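Local coordinates for uncharacterized protein (Leishmania major, PDB 2B4W) that is of unknown function but belongs to the β-fructosidase clan and probably adopts its five-bladed β-propeller fold, at residues Trp79-Pro84 against Tyr111-Arg116; Val147-Arg152 against Ala176-Leu181; Gln194-Ser199 against Gly204-Tyr209. All coordinates share one frame; numbering follows the deposited sequence.

Contact 1: Trp79-Pro84 against Tyr111-Arg116; sequences WELEDP and YGYFYR
The first torsions of L81 (-50°) and Y115 (-52°) both set CG beside the backbone N and anti to the carbonyl carbon, sending the two side chains at each other from opposite directions. The leucine fork reaches the phenol end of Y115: CD1 of L81 lies 3.9 Å from CE1 and 3.8 Å from OH of Y115, in an approach oblique to the ring. Its other branch crosses to the preceding inward-pointing residue of the strand, L81 CD2 standing 4.0 Å from CB of Y113, where the two side chains run at about a right angle. L81 thus spans two alternate residues of strand 110-116, while the hydroxyl of Y115 sits at the edge of the Y113 ring, in its plane. W79 meets Y115 in a T-shaped pair, presenting the edge of its indole to the tyrosine face with the planes at 75° and the five-membered ring centred 5.8 Å from the Y115 ring.

In what is probably a β-propeller, 79-84 is the link that enters a four-stranded antiparallel sheet, of which 110-116 is the third strand. The link is still tied to the preceding sheet, since W79 makes a backbone hydrogen bond with V60 and meets Y46 edge-to-face, whereas E82 makes one with T98 of the next sheet. Around E80 the chain makes an inverse gamma turn, its L81 N to W79 O bond weak at 3.0 Å. E80 N donates to a water 3.3 Å away. The same water lies 3.3 Å from Y115 OH in a second, weak bond, adding a polar bridge to an interface otherwise made by apolar and ring contacts. At the corner in the chain, D83 OD1 is held by a salt bridge to R48 and a hydrogen bond from N32.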
ATOM      1  N   TRP A  79       7.559   9.816 -12.048  1.00 28.69           N
ATOM      2  CA  TRP A  79       8.123   8.490 -12.253  1.00 26.04           C
ATOM      3  C   TRP A  79       7.180   7.722 -13.175  1.00 20.86           C
ATOM      4  O   TRP A  79       5.965   7.881 -13.073  1.00 19.77           O
ATOM      5  CB  TRP A  79       8.352   7.757 -10.925  1.00 20.55           C
ATOM      6  CG  TRP A  79       9.254   8.515  -9.992  1.00 25.53           C
ATOM      7  CD1 TRP A  79      10.594   8.279  -9.824  1.00 26.72           C
ATOM      8  CD2 TRP A  79       8.936   9.605  -9.110  1.00 19.19           C
ATOM      9  NE1 TRP A  79      11.114   9.150  -8.906  1.00 24.36           N
ATOM     10  CE2 TRP A  79      10.123   9.976  -8.443  1.00 24.25           C
ATOM     11  CE3 TRP A  79       7.769  10.310  -8.810  1.00 28.58           C
ATOM     12  CZ2 TRP A  79      10.147  11.009  -7.512  1.00 19.10           C
ATOM     13  CZ3 TRP A  79       7.772  11.336  -7.888  1.00 22.11           C
ATOM     14  CH2 TRP A  79       8.976  11.673  -7.247  1.00 24.92           C
ATOM     15  N   GLU A  80       7.739   6.917 -14.081  1.00 25.43           N
ATOM     16  CA  GLU A  80       6.958   6.130 -15.020  1.00 31.86           C
ATOM     17  C   GLU A  80       6.567   4.802 -14.387  1.00 31.18           C
ATOM     18  O   GLU A  80       7.127   3.767 -14.734  1.00 24.96           O
ATOM     19  CB  GLU A  80       7.704   5.799 -16.322  1.00 27.65           C
ATOM     20  CG  GLU A  80       8.285   7.034 -16.968  1.00 22.70           C
ATOM     21  CD  GLU A  80       7.223   8.009 -17.426  1.00 21.41           C
ATOM     22  OE1 GLU A  80       6.239   7.554 -18.040  1.00 34.35           O
ATOM     23  OE2 GLU A  80       7.375   9.222 -17.155  1.00 36.97           O
ATOM     24  N   LEU A  81       5.630   4.881 -13.452  1.00 31.75           N
ATOM     25  CA  LEU A  81       5.161   3.720 -12.735  1.00 19.08           C
ATOM     26  C   LEU A  81       3.685   3.865 -12.380  1.00 16.81           C
ATOM     27  O   LEU A  81       3.163   4.968 -12.469  1.00 19.29           O
ATOM     28  CB  LEU A  81       5.972   3.521 -11.435  1.00 25.75           C
ATOM     29  CG  LEU A  81       7.488   3.542 -11.492  1.00 20.16           C
ATOM     30  CD1 LEU A  81       8.104   3.962 -10.163  1.00 28.18           C
ATOM     31  CD2 LEU A  81       8.037   2.182 -11.919  1.00 24.49           C
ATOM     32  N   GLU A  82       3.095   2.756 -11.957  1.00 25.81           N
ATOM     33  CA  GLU A  82       1.814   2.592 -11.319  1.00 27.33           C
ATOM     34  C   GLU A  82       1.960   2.244  -9.830  1.00 25.43           C
ATOM     35  O   GLU A  82       3.010   1.760  -9.413  1.00 23.69           O
ATOM     36  CB  GLU A  82       0.988   1.465 -11.972  1.00 26.61           C
ATOM     37  CG  GLU A  82       1.009   1.495 -13.493  1.00 22.91           C
ATOM     38  CD  GLU A  82       0.157   0.411 -14.121  1.00 33.13           C
ATOM     39  OE1 GLU A  82      -0.044  -0.656 -13.496  1.00 25.33           O
ATOM     40  OE2 GLU A  82      -0.309   0.651 -15.253  1.00 32.23           O
ATOM     41  N   ASP A  83       0.900   2.448  -9.061  1.00 23.19           N
ATOM     42  CA  ASP A  83       0.771   1.997  -7.680  1.00 21.57           C
ATOM     43  C   ASP A  83       2.026   2.207  -6.838  1.00 26.71           C
ATOM     44  O   ASP A  83       2.689   1.221  -6.493  1.00 23.53           O
ATOM     45  CB  ASP A  83       0.446   0.511  -7.636  1.00 21.11           C
ATOM     46  CG  ASP A  83      -0.801   0.190  -8.439  1.00 22.47           C
ATOM     47  OD1 ASP A  83      -1.518   1.158  -8.754  1.00 28.12           O
ATOM     48  OD2 ASP A  83      -1.021  -1.000  -8.732  1.00 23.14           O
ATOM     49  N   PRO A  84       2.338   3.453  -6.526  1.00 19.75           N
ATOM     50  CA  PRO A  84       3.566   3.714  -5.756  1.00 24.35           C
ATOM     51  C   PRO A  84       3.440   3.237  -4.304  1.00 19.95           C
ATOM     52  O   PRO A  84       2.347   3.042  -3.780  1.00 17.48           O
ATOM     53  CB  PRO A  84       3.708   5.219  -5.834  1.00 19.34           C
ATOM     54  CG  PRO A  84       2.347   5.735  -6.125  1.00  9.58           C
ATOM     55  CD  PRO A  84       1.570   4.674  -6.830  1.00 14.04           C
ATOM     56  N   TYR A 111       7.142  -5.270 -13.799  1.00 27.45           N
ATOM     57  CA  TYR A 111       8.103  -5.434 -12.740  1.00 35.21           C
ATOM     58  C   TYR A 111       7.825  -4.482 -11.566  1.00 36.59           C
ATOM     59  O   TYR A 111       7.301  -3.398 -11.805  1.00 27.67           O
ATOM     60  CB  TYR A 111       9.537  -5.124 -13.183  1.00 38.47           C
ATOM     61  CG  TYR A 111      10.013  -5.891 -14.389  1.00 44.69           C
ATOM     62  CD1 TYR A 111       9.632  -5.512 -15.670  1.00 47.65           C
ATOM     63  CD2 TYR A 111      10.852  -6.989 -14.241  1.00 39.32           C
ATOM     64  CE1 TYR A 111      10.065  -6.216 -16.772  1.00 44.56           C
ATOM     65  CE2 TYR A 111      11.293  -7.697 -15.344  1.00 33.51           C
ATOM     66  CZ  TYR A 111      10.897  -7.306 -16.603  1.00 39.85           C
ATOM     67  OH  TYR A 111      11.334  -8.005 -17.712  1.00 56.19           O
ATOM     68  N   GLY A 112       8.203  -4.937 -10.382  1.00 27.37           N
ATOM     69  CA  GLY A 112       8.333  -4.070  -9.212  1.00 28.56           C
ATOM     70  C   GLY A 112       9.733  -3.444  -9.258  1.00 27.30           C
ATOM     71  O   GLY A 112      10.696  -4.204  -9.142  1.00 34.53           O
ATOM     72  N   TYR A 113       9.831  -2.139  -9.432  1.00 29.13           N
ATOM     73  CA  TYR A 113      11.031  -1.327  -9.442  1.00 31.26           C
ATOM     74  C   TYR A 113      11.268  -0.644  -8.088  1.00 41.59           C
ATOM     75  O   TYR A 113      10.307  -0.105  -7.526  1.00 32.89           O
ATOM     76  CB  TYR A 113      10.966  -0.215 -10.487  1.00 30.23           C
ATOM     77  CG  TYR A 113      11.464  -0.487 -11.874  1.00 31.79           C
ATOM     78  CD1 TYR A 113      11.529  -1.763 -12.420  1.00 32.71           C
ATOM     79  CD2 TYR A 113      11.873   0.595 -12.654  1.00 43.26           C
ATOM     80  CE1 TYR A 113      11.996  -1.951 -13.709  1.00 40.41           C
ATOM     81  CE2 TYR A 113      12.337   0.412 -13.941  1.00 45.40           C
ATOM     82  CZ  TYR A 113      12.395  -0.867 -14.457  1.00 47.21           C
ATOM     83  OH  TYR A 113      12.860  -1.023 -15.744  1.00 47.70           O
ATOM     84  N   PHE A 114      12.512  -0.662  -7.624  1.00 31.49           N
ATOM     85  CA  PHE A 114      12.905  -0.152  -6.316  1.00 25.43           C
ATOM     86  C   PHE A 114      14.012   0.894  -6.464  1.00 28.55           C
ATOM     87  O   PHE A 114      14.953   0.698  -7.231  1.00 26.40           O
ATOM     88  CB  PHE A 114      13.400  -1.252  -5.369  1.00 23.06           C
ATOM     89  CG  PHE A 114      12.301  -2.146  -4.820  1.00 35.15           C
ATOM     90  CD1 PHE A 114      11.839  -3.226  -5.552  1.00 30.73           C
ATOM     91  CD2 PHE A 114      11.765  -1.873  -3.571  1.00 37.75           C
ATOM     92  CE1 PHE A 114      10.840  -4.028  -5.038  1.00 31.52           C
ATOM     93  CE2 PHE A 114      10.775  -2.684  -3.051  1.00 31.10           C
ATOM     94  CZ  PHE A 114      10.309  -3.743  -3.791  1.00 16.13           C
ATOM     95  N   TYR A 115      13.857   1.963  -5.721  1.00 19.61           N
ATOM     96  CA  TYR A 115      14.654   3.166  -5.663  1.00 24.06           C
ATOM     97  C   TYR A 115      14.970   3.454  -4.196  1.00 28.06           C
ATOM     98  O   TYR A 115      14.156   3.137  -3.321  1.00 23.29           O
ATOM     99  CB  TYR A 115      13.963   4.408  -6.225  1.00 19.79           C
ATOM    100  CG  TYR A 115      13.392   4.252  -7.606  1.00 21.56           C
ATOM    101  CD1 TYR A 115      12.293   3.431  -7.802  1.00 23.89           C
ATOM    102  CD2 TYR A 115      13.943   4.912  -8.697  1.00 32.78           C
ATOM    103  CE1 TYR A 115      11.748   3.264  -9.054  1.00 33.01           C
ATOM    104  CE2 TYR A 115      13.405   4.751  -9.968  1.00 32.81           C
ATOM    105  CZ  TYR A 115      12.307   3.925 -10.126  1.00 41.85           C
ATOM    106  OH  TYR A 115      11.726   3.731 -11.359  1.00 53.32           O
ATOM    107  N   ARG A 116      16.122   4.055  -3.974  1.00 27.73           N
ATOM    108  CA  ARG A 116      16.483   4.404  -2.594  1.00 21.17           C
ATOM    109  C   ARG A 116      16.960   5.848  -2.548  1.00 26.28           C
ATOM    110  O   ARG A 116      17.394   6.431  -3.548  1.00 20.68           O
ATOM    111  CB  ARG A 116      17.543   3.463  -2.035  1.00 25.55           C
ATOM    112  CG  ARG A 116      18.855   3.475  -2.808  1.00 30.18           C
ATOM    113  CD  ARG A 116      19.704   2.260  -2.425  1.00 28.60           C
ATOM    114  NE  ARG A 116      20.330   2.481  -1.122  1.00 34.65           N
ATOM    115  CZ  ARG A 116      20.811   1.547  -0.312  1.00 47.89           C
ATOM    116  NH1 ARG A 116      20.766   0.263  -0.643  1.00 42.43           N
ATOM    117  NH2 ARG A 116      21.348   1.913   0.850  1.00 46.48           N
TER
HETATM  118  O   HOH W   1      10.853   5.925 -13.729  1.00 41.05           O

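Contact 2: Val147-Arg152 against Ala176-Leu181; sequences VFSRPR and AKAPPL
S149 and A178 meet side by side, the methyl CB of A178 lying 3.8 Å from OG and 4.2 Å from CB of S149. A chi1 of 64° tucks OG of S149 in between its backbone N and carbonyl carbon. From there it reaches a water at 2.7 Å, and that water donates to the carbonyl O of A178 at 2.5 Å. The two residues are therefore joined twice, by direct packing against the methyl and by a single-water bridge, with no direct hydrogen bond between the segments.

L181 adds a second, purely apolar touch. F148 starts away from the other segment, yet its ring swings back far enough for CE2 to lie 4.2 Å from CD1 of L181, at a slant to the ring.

The strand parts of the two segments, 147-149 and about 180-181, belong to one four-stranded antiparallel sheet, but strand 159-164 runs between them. It makes backbone hydrogen bonds with V147 and S149 on one side and P179 on the other, while its F161 touches both F148 and L181 and its V162 meets A178. The link 177-179 follows directly on helix 172-176 and leads into the short, weakly bonded outer strand.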
ATOM      1  N   VAL A 147      10.648  -9.382   3.506  1.00 25.55           N
ATOM      2  CA  VAL A 147      10.166  -9.130   2.150  1.00 18.34           C
ATOM      3  C   VAL A 147       8.954 -10.003   1.831  1.00 24.19           C
ATOM      4  O   VAL A 147       8.935 -11.217   2.031  1.00 21.77           O
ATOM      5  CB  VAL A 147      11.252  -9.340   1.075  1.00 22.26           C
ATOM      6  CG1 VAL A 147      10.755  -8.800  -0.267  1.00 34.18           C
ATOM      7  CG2 VAL A 147      12.572  -8.679   1.456  1.00 27.20           C
ATOM      8  N   PHE A 148       7.932  -9.330   1.308  1.00 22.56           N
ATOM      9  CA  PHE A 148       6.735  -9.992   0.827  1.00 24.51           C
ATOM     10  C   PHE A 148       6.667  -9.999  -0.703  1.00 27.54           C
ATOM     11  O   PHE A 148       6.811  -8.962  -1.352  1.00 25.35           O
ATOM     12  CB  PHE A 148       5.467  -9.299   1.314  1.00 25.46           C
ATOM     13  CG  PHE A 148       5.276  -9.291   2.821  1.00 19.39           C
ATOM     14  CD1 PHE A 148       5.794  -8.284   3.623  1.00 22.53           C
ATOM     15  CD2 PHE A 148       4.547 -10.313   3.395  1.00 22.10           C
ATOM     16  CE1 PHE A 148       5.603  -8.282   4.997  1.00 15.23           C
ATOM     17  CE2 PHE A 148       4.354 -10.314   4.764  1.00 30.66           C
ATOM     18  CZ  PHE A 148       4.859  -9.296   5.555  1.00 18.96           C
ATOM     19  N   SER A 149       6.431 -11.173  -1.264  1.00 22.94           N
ATOM     20  CA  SER A 149       6.261 -11.353  -2.698  1.00 16.45           C
ATOM     21  C   SER A 149       4.804 -11.568  -3.049  1.00 23.19           C
ATOM     22  O   SER A 149       3.988 -11.678  -2.135  1.00 23.95           O
ATOM     23  CB  SER A 149       7.056 -12.594  -3.140  1.00 27.89           C
ATOM     24  OG  SER A 149       6.484 -13.737  -2.500  1.00 30.18           O
ATOM     25  N   ARG A 150       4.469 -11.622  -4.331  1.00 30.47           N
ATOM     26  CA  ARG A 150       3.089 -11.822  -4.745  1.00 24.59           C
ATOM     27  C   ARG A 150       3.007 -12.467  -6.124  1.00 26.19           C
ATOM     28  O   ARG A 150       2.585 -11.834  -7.097  1.00 31.66           O
ATOM     29  CB  ARG A 150       2.302 -10.503  -4.754  1.00 24.28           C
ATOM     30  CG  ARG A 150       0.865 -10.629  -4.285  1.00 23.53           C
ATOM     31  CD  ARG A 150       0.007 -11.450  -5.245  1.00 30.76           C
ATOM     32  NE  ARG A 150      -0.041 -10.752  -6.522  1.00 29.79           N
ATOM     33  CZ  ARG A 150      -1.018 -10.053  -7.061  1.00 30.63           C
ATOM     34  NH1 ARG A 150      -2.188  -9.894  -6.456  1.00 30.52           N
ATOM     35  NH2 ARG A 150      -0.828  -9.489  -8.254  1.00 39.23           N
ATOM     36  N   PRO A 151       3.380 -13.728  -6.254  1.00 23.58           N
ATOM     37  CA  PRO A 151       3.137 -14.405  -7.541  1.00 30.88           C
ATOM     38  C   PRO A 151       1.648 -14.518  -7.849  1.00 26.10           C
ATOM     39  O   PRO A 151       0.831 -14.987  -7.067  1.00 36.43           O
ATOM     40  CB  PRO A 151       3.751 -15.793  -7.337  1.00 32.22           C
ATOM     41  CG  PRO A 151       3.851 -15.972  -5.861  1.00 33.00           C
ATOM     42  CD  PRO A 151       4.042 -14.595  -5.271  1.00 25.11           C
ATOM     43  N   ARG A 152       1.282 -14.070  -9.043  1.00 28.38           N
ATOM     44  CA  ARG A 152      -0.086 -14.234  -9.517  1.00 41.54           C
ATOM     45  C   ARG A 152      -0.106 -14.675 -10.978  1.00 47.79           C
ATOM     46  O   ARG A 152       0.460 -13.996 -11.839  1.00 47.43           O
ATOM     47  CB  ARG A 152      -0.872 -12.936  -9.355  1.00 37.34           C
ATOM     48  CG  ARG A 152      -2.317 -13.017  -9.805  1.00 50.20           C
ATOM     49  CD  ARG A 152      -2.955 -11.644  -9.950  1.00 52.16           C
ATOM     50  NE  ARG A 152      -4.364 -11.748 -10.313  1.00 47.18           N
ATOM     51  CZ  ARG A 152      -5.115 -10.749 -10.743  1.00 49.66           C
ATOM     52  NH1 ARG A 152      -4.631  -9.522 -10.877  1.00 55.64           N
ATOM     53  NH2 ARG A 152      -6.387 -10.980 -11.045  1.00 40.75           N
ATOM     54  N   ALA A 176      11.317 -14.082  -6.004  1.00 34.73           N
ATOM     55  CA  ALA A 176      10.627 -15.199  -6.620  1.00 44.14           C
ATOM     56  C   ALA A 176      10.614 -16.466  -5.780  1.00 45.92           C
ATOM     57  O   ALA A 176       9.626 -17.201  -5.743  1.00 55.61           O
ATOM     58  CB  ALA A 176      11.307 -15.492  -7.960  1.00 58.95           C
ATOM     59  N   LYS A 177      11.719 -16.759  -5.101  1.00 38.52           N
ATOM     60  CA  LYS A 177      11.788 -18.014  -4.360  1.00 45.15           C
ATOM     61  C   LYS A 177      11.229 -17.887  -2.952  1.00 50.56           C
ATOM     62  O   LYS A 177      11.277 -18.840  -2.163  1.00 45.02           O
ATOM     63  N   ALA A 178      10.704 -16.704  -2.622  1.00 48.52           N
ATOM     64  CA  ALA A 178      10.155 -16.551  -1.270  1.00 41.68           C
ATOM     65  C   ALA A 178       9.061 -17.593  -1.036  1.00 30.17           C
ATOM     66  O   ALA A 178       8.177 -17.719  -1.891  1.00 38.97           O
ATOM     67  CB  ALA A 178       9.647 -15.143  -1.043  1.00 25.66           C
ATOM     68  N   PRO A 179       9.122 -18.353   0.051  1.00 27.34           N
ATOM     69  CA  PRO A 179       8.085 -19.363   0.275  1.00 27.95           C
ATOM     70  C   PRO A 179       6.782 -18.638   0.614  1.00 41.46           C
ATOM     71  O   PRO A 179       6.845 -17.534   1.147  1.00 31.59           O
ATOM     72  CB  PRO A 179       8.545 -20.167   1.484  1.00 30.73           C
ATOM     73  CG  PRO A 179       9.967 -19.782   1.683  1.00 36.50           C
ATOM     74  CD  PRO A 179      10.088 -18.370   1.161  1.00 32.69           C
ATOM     75  N   PRO A 180       5.698 -19.315   0.265  1.00 45.66           N
ATOM     76  CA  PRO A 180       4.353 -18.795   0.460  1.00 35.50           C
ATOM     77  C   PRO A 180       3.927 -18.803   1.917  1.00 26.45           C
ATOM     78  O   PRO A 180       4.344 -19.600   2.745  1.00 33.75           O
ATOM     79  CB  PRO A 180       3.474 -19.784  -0.321  1.00 42.65           C
ATOM     80  CG  PRO A 180       4.251 -21.062  -0.224  1.00 44.75           C
ATOM     81  CD  PRO A 180       5.687 -20.649  -0.370  1.00 44.98           C
ATOM     82  N   LEU A 181       3.037 -17.852   2.212  1.00 31.59           N
ATOM     83  CA  LEU A 181       2.343 -17.862   3.479  1.00 30.64           C
ATOM     84  C   LEU A 181       0.896 -18.273   3.132  1.00 31.73           C
ATOM     85  O   LEU A 181       0.497 -18.016   1.997  1.00 38.16           O
ATOM     86  CB  LEU A 181       2.350 -16.538   4.208  1.00 39.29           C
ATOM     87  CG  LEU A 181       3.681 -15.864   4.540  1.00 24.49           C
ATOM     88  CD1 LEU A 181       3.456 -14.417   4.941  1.00 22.50           C
ATOM     89  CD2 LEU A 181       4.407 -16.602   5.644  1.00 23.25           C
TER
HETATM   90  O   HOH W   2       6.644 -16.321  -3.345  1.00 36.23           O

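Contact 3: Gln194-Ser199 against Gly204-Tyr209; sequences QAYLLS and GCIGHY
Y196 and G204 form, of the two hydrogen-bonded pairs here, the one nearer the turn of a β-hairpin, strands 188-198 and 203-211, which lies within a five-stranded antiparallel sheet, probably a propeller blade. The Y196 side chain runs along the neighbouring strand. Its CB is 3.5 Å from the carbonyl O of G204. The first torsion, -61°, sets CG beside the backbone N and brings the ring edge past the same oxygen: CD1 of Y196 also lies 3.5 Å from G204 O, which sits in the plane of the ring. One atom further, CE1 of Y196 packs at 3.8 Å on CG1 of I206, the two side chains crossing on the sheet face they share with Q194. The tip then leaves the hairpin, as OH of Y196 is hydrogen-bonded to the carbonyl of I269.

Beneath this side chain the backbones make two reciprocal pairs of bonds. Q194 and I206 are joined in both directions, and the bond from I206 N to Q194 O is short and straight, 2.7 Å and 170°, with the donor nearly in line with the C=O. At the other pair, Y196 N reaches G204 O at 2.7 Å, with the donor in the carbonyl plane. The return bond from G204 N to Y196 O, 2.9 Å long, is more bent, 135° at the hydrogen, and its donor is tilted from the carbonyl plane.

Beyond that pair L198 folds back toward G204, its CG 3.7 Å from the glycine N. Between the two bonded pairs, A195 and C205 make a non-hydrogen-bonded pair on the sheet face that meets F148. Here the backbone adds one more contact to the glycine carbonyl, a CA-H...O interaction with A195 CA 3.4 Å from G204 O.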
ATOM      1  N   GLN A 194       1.113  -2.267   2.674  1.00 15.41           N
ATOM      2  CA  GLN A 194       2.008  -1.630   3.631  1.00 15.96           C
ATOM      3  C   GLN A 194       2.168  -2.570   4.830  1.00 17.37           C
ATOM      4  O   GLN A 194       1.153  -2.986   5.417  1.00 18.81           O
ATOM      5  CB  GLN A 194       1.501  -0.248   4.035  1.00 11.59           C
ATOM      6  CG  GLN A 194       2.495   0.619   4.813  1.00 11.50           C
ATOM      7  CD  GLN A 194       3.581   1.125   3.887  1.00 15.81           C
ATOM      8  OE1 GLN A 194       3.335   1.326   2.699  1.00 17.22           O
ATOM      9  NE2 GLN A 194       4.788   1.321   4.395  1.00 19.46           N
ATOM     10  N   ALA A 195       3.430  -2.869   5.128  1.00 17.97           N
ATOM     11  CA  ALA A 195       3.857  -3.611   6.305  1.00 17.79           C
ATOM     12  C   ALA A 195       4.451  -2.711   7.389  1.00 19.95           C
ATOM     13  O   ALA A 195       5.164  -1.736   7.178  1.00 21.67           O
ATOM     14  CB  ALA A 195       4.843  -4.718   5.955  1.00 24.62           C
ATOM     15  N   TYR A 196       4.130  -3.067   8.628  1.00 23.60           N
ATOM     16  CA  TYR A 196       4.491  -2.360   9.841  1.00 19.97           C
ATOM     17  C   TYR A 196       5.173  -3.288  10.838  1.00 23.56           C
ATOM     18  O   TYR A 196       4.740  -4.435  10.953  1.00 20.43           O
ATOM     19  CB  TYR A 196       3.249  -1.775  10.534  1.00 15.06           C
ATOM     20  CG  TYR A 196       2.533  -0.772   9.637  1.00 13.74           C
ATOM     21  CD1 TYR A 196       1.657  -1.171   8.653  1.00 18.14           C
ATOM     22  CD2 TYR A 196       2.788   0.590   9.797  1.00 17.40           C
ATOM     23  CE1 TYR A 196       1.009  -0.257   7.838  1.00 20.02           C
ATOM     24  CE2 TYR A 196       2.155   1.506   8.989  1.00 13.92           C
ATOM     25  CZ  TYR A 196       1.270   1.079   8.017  1.00 10.30           C
ATOM     26  OH  TYR A 196       0.653   2.012   7.206  1.00 15.13           O
ATOM     27  N   LEU A 197       6.179  -2.765  11.530  1.00 16.19           N
ATOM     28  CA  LEU A 197       6.777  -3.494  12.636  1.00 21.40           C
ATOM     29  C   LEU A 197       6.038  -3.163  13.930  1.00 22.68           C
ATOM     30  O   LEU A 197       5.847  -1.999  14.273  1.00 21.09           O
ATOM     31  CB  LEU A 197       8.255  -3.162  12.826  1.00 15.59           C
ATOM     32  CG  LEU A 197       8.930  -3.712  14.096  1.00 18.77           C
ATOM     33  CD1 LEU A 197       8.994  -5.228  14.008  1.00 27.15           C
ATOM     34  CD2 LEU A 197      10.319  -3.121  14.294  1.00 20.79           C
ATOM     35  N   LEU A 198       5.642  -4.213  14.625  1.00 20.18           N
ATOM     36  CA  LEU A 198       4.943  -4.112  15.890  1.00 18.13           C
ATOM     37  C   LEU A 198       5.860  -4.367  17.066  1.00 26.78           C
ATOM     38  O   LEU A 198       6.791  -5.163  16.989  1.00 23.72           O
ATOM     39  CB  LEU A 198       3.795  -5.141  15.916  1.00 20.69           C
ATOM     40  CG  LEU A 198       2.811  -5.040  14.750  1.00 21.95           C
ATOM     41  CD1 LEU A 198       1.645  -6.014  14.911  1.00 32.14           C
ATOM     42  CD2 LEU A 198       2.299  -3.614  14.629  1.00 13.85           C
ATOM     43  N   SER A 199       5.597  -3.731  18.196  1.00 22.90           N
ATOM     44  CA  SER A 199       6.380  -3.896  19.398  1.00 24.65           C
ATOM     45  C   SER A 199       6.547  -5.354  19.818  1.00 29.86           C
ATOM     46  O   SER A 199       7.484  -5.655  20.571  1.00 32.30           O
ATOM     47  CB  SER A 199       5.718  -3.128  20.557  1.00 25.06           C
ATOM     48  OG  SER A 199       4.516  -3.835  20.815  1.00 23.31           O
ATOM     49  N   GLY A 204       2.611  -6.294  11.321  1.00 21.89           N
ATOM     50  CA  GLY A 204       1.308  -5.814  10.952  1.00 19.40           C
ATOM     51  C   GLY A 204       1.243  -5.514   9.464  1.00 22.00           C
ATOM     52  O   GLY A 204       1.922  -4.616   8.967  1.00 19.28           O
ATOM     53  N   CYS A 205       0.423  -6.262   8.722  1.00 24.76           N
ATOM     54  CA  CYS A 205       0.225  -5.901   7.325  1.00 21.86           C
ATOM     55  C   CYS A 205      -1.163  -5.337   7.041  1.00 17.45           C
ATOM     56  O   CYS A 205      -2.212  -5.802   7.529  1.00 16.37           O
ATOM     57  CB  CYS A 205       0.465  -7.087   6.387  1.00 24.64           C
ATOM     58  SG  CYS A 205       1.975  -8.014   6.705  1.00 28.94           S
ATOM     59  N   ILE A 206      -1.128  -4.301   6.183  1.00 17.58           N
ATOM     60  CA  ILE A 206      -2.318  -3.731   5.578  1.00 21.00           C
ATOM     61  C   ILE A 206      -2.318  -4.102   4.109  1.00 19.71           C
ATOM     62  O   ILE A 206      -1.339  -3.841   3.413  1.00 17.38           O
ATOM     63  CB  ILE A 206      -2.361  -2.206   5.756  1.00 22.34           C
ATOM     64  CG1 ILE A 206      -2.365  -1.784   7.230  1.00 18.60           C
ATOM     65  CG2 ILE A 206      -3.522  -1.570   5.006  1.00 20.03           C
ATOM     66  CD1 ILE A 206      -3.594  -2.298   7.958  1.00 12.23           C
ATOM     67  N   GLY A 207      -3.373  -4.722   3.586  1.00 22.42           N
ATOM     68  CA  GLY A 207      -3.329  -5.054   2.157  1.00 13.89           C
ATOM     69  C   GLY A 207      -4.686  -5.184   1.517  1.00 15.49           C
ATOM     70  O   GLY A 207      -5.647  -4.558   1.947  1.00 27.29           O
ATOM     71  N   HIS A 208      -4.770  -6.012   0.477  1.00 16.55           N
ATOM     72  CA  HIS A 208      -6.011  -6.205  -0.251  1.00 14.24           C
ATOM     73  C   HIS A 208      -6.356  -7.691  -0.354  1.00 20.19           C
ATOM     74  O   HIS A 208      -5.454  -8.517  -0.511  1.00 31.08           O
ATOM     75  CB  HIS A 208      -5.951  -5.570  -1.634  1.00 14.97           C
ATOM     76  CG  HIS A 208      -5.000  -6.008  -2.682  1.00 23.01           C
ATOM     77  ND1 HIS A 208      -3.673  -5.635  -2.732  1.00 24.75           N
ATOM     78  CD2 HIS A 208      -5.191  -6.782  -3.788  1.00 24.99           C
ATOM     79  CE1 HIS A 208      -3.093  -6.176  -3.795  1.00 29.65           C
ATOM     80  NE2 HIS A 208      -3.997  -6.883  -4.457  1.00 23.53           N
ATOM     81  N   TYR A 209      -7.649  -7.971  -0.253  1.00 22.32           N
ATOM     82  CA  TYR A 209      -8.159  -9.332  -0.468  1.00 25.74           C
ATOM     83  C   TYR A 209      -9.124  -9.207  -1.648  1.00 28.55           C
ATOM     84  O   TYR A 209      -9.924  -8.273  -1.694  1.00 29.14           O
ATOM     85  CB  TYR A 209      -8.801  -9.967   0.748  1.00 29.26           C
ATOM     86  CG  TYR A 209      -8.855 -11.483   0.716  1.00 31.59           C
ATOM     87  CD1 TYR A 209      -9.845 -12.164   0.018  1.00 37.39           C
ATOM     88  CD2 TYR A 209      -7.908 -12.243   1.379  1.00 28.16           C
ATOM     89  CE1 TYR A 209      -9.887 -13.545  -0.012  1.00 35.88           C
ATOM     90  CE2 TYR A 209      -7.938 -13.628   1.361  1.00 40.96           C
ATOM     91  CZ  TYR A 209      -8.934 -14.281   0.661  1.00 38.48           C
ATOM     92  OH  TYR A 209      -8.965 -15.665   0.641  1.00 34.60           O
TER

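In the fold
Contacts 2 and 3 meet directly, although their centres are 15 Å apart. The ring of F148 packs against the A195–C205 pair of the hairpin, its CZ 3.4 Å from C205 SG and its CE1 3.8 Å from A195 CB, so it touches both L181 of the outer strand of its own sheet and the adjoining sheet. R150 of contact 2 also approaches H208 of 204-209. Contact 1 touches neither: its nearest atoms are about 6 Å from contact 2 and about 7 Å from contact 3, and it lies across the chain's centre from contact 3, centres 20 Å apart. The three contacts thus sample three successive antiparallel sheets, consistent with neighbouring propeller blades; with the function unknown, none can be placed relative to an active site.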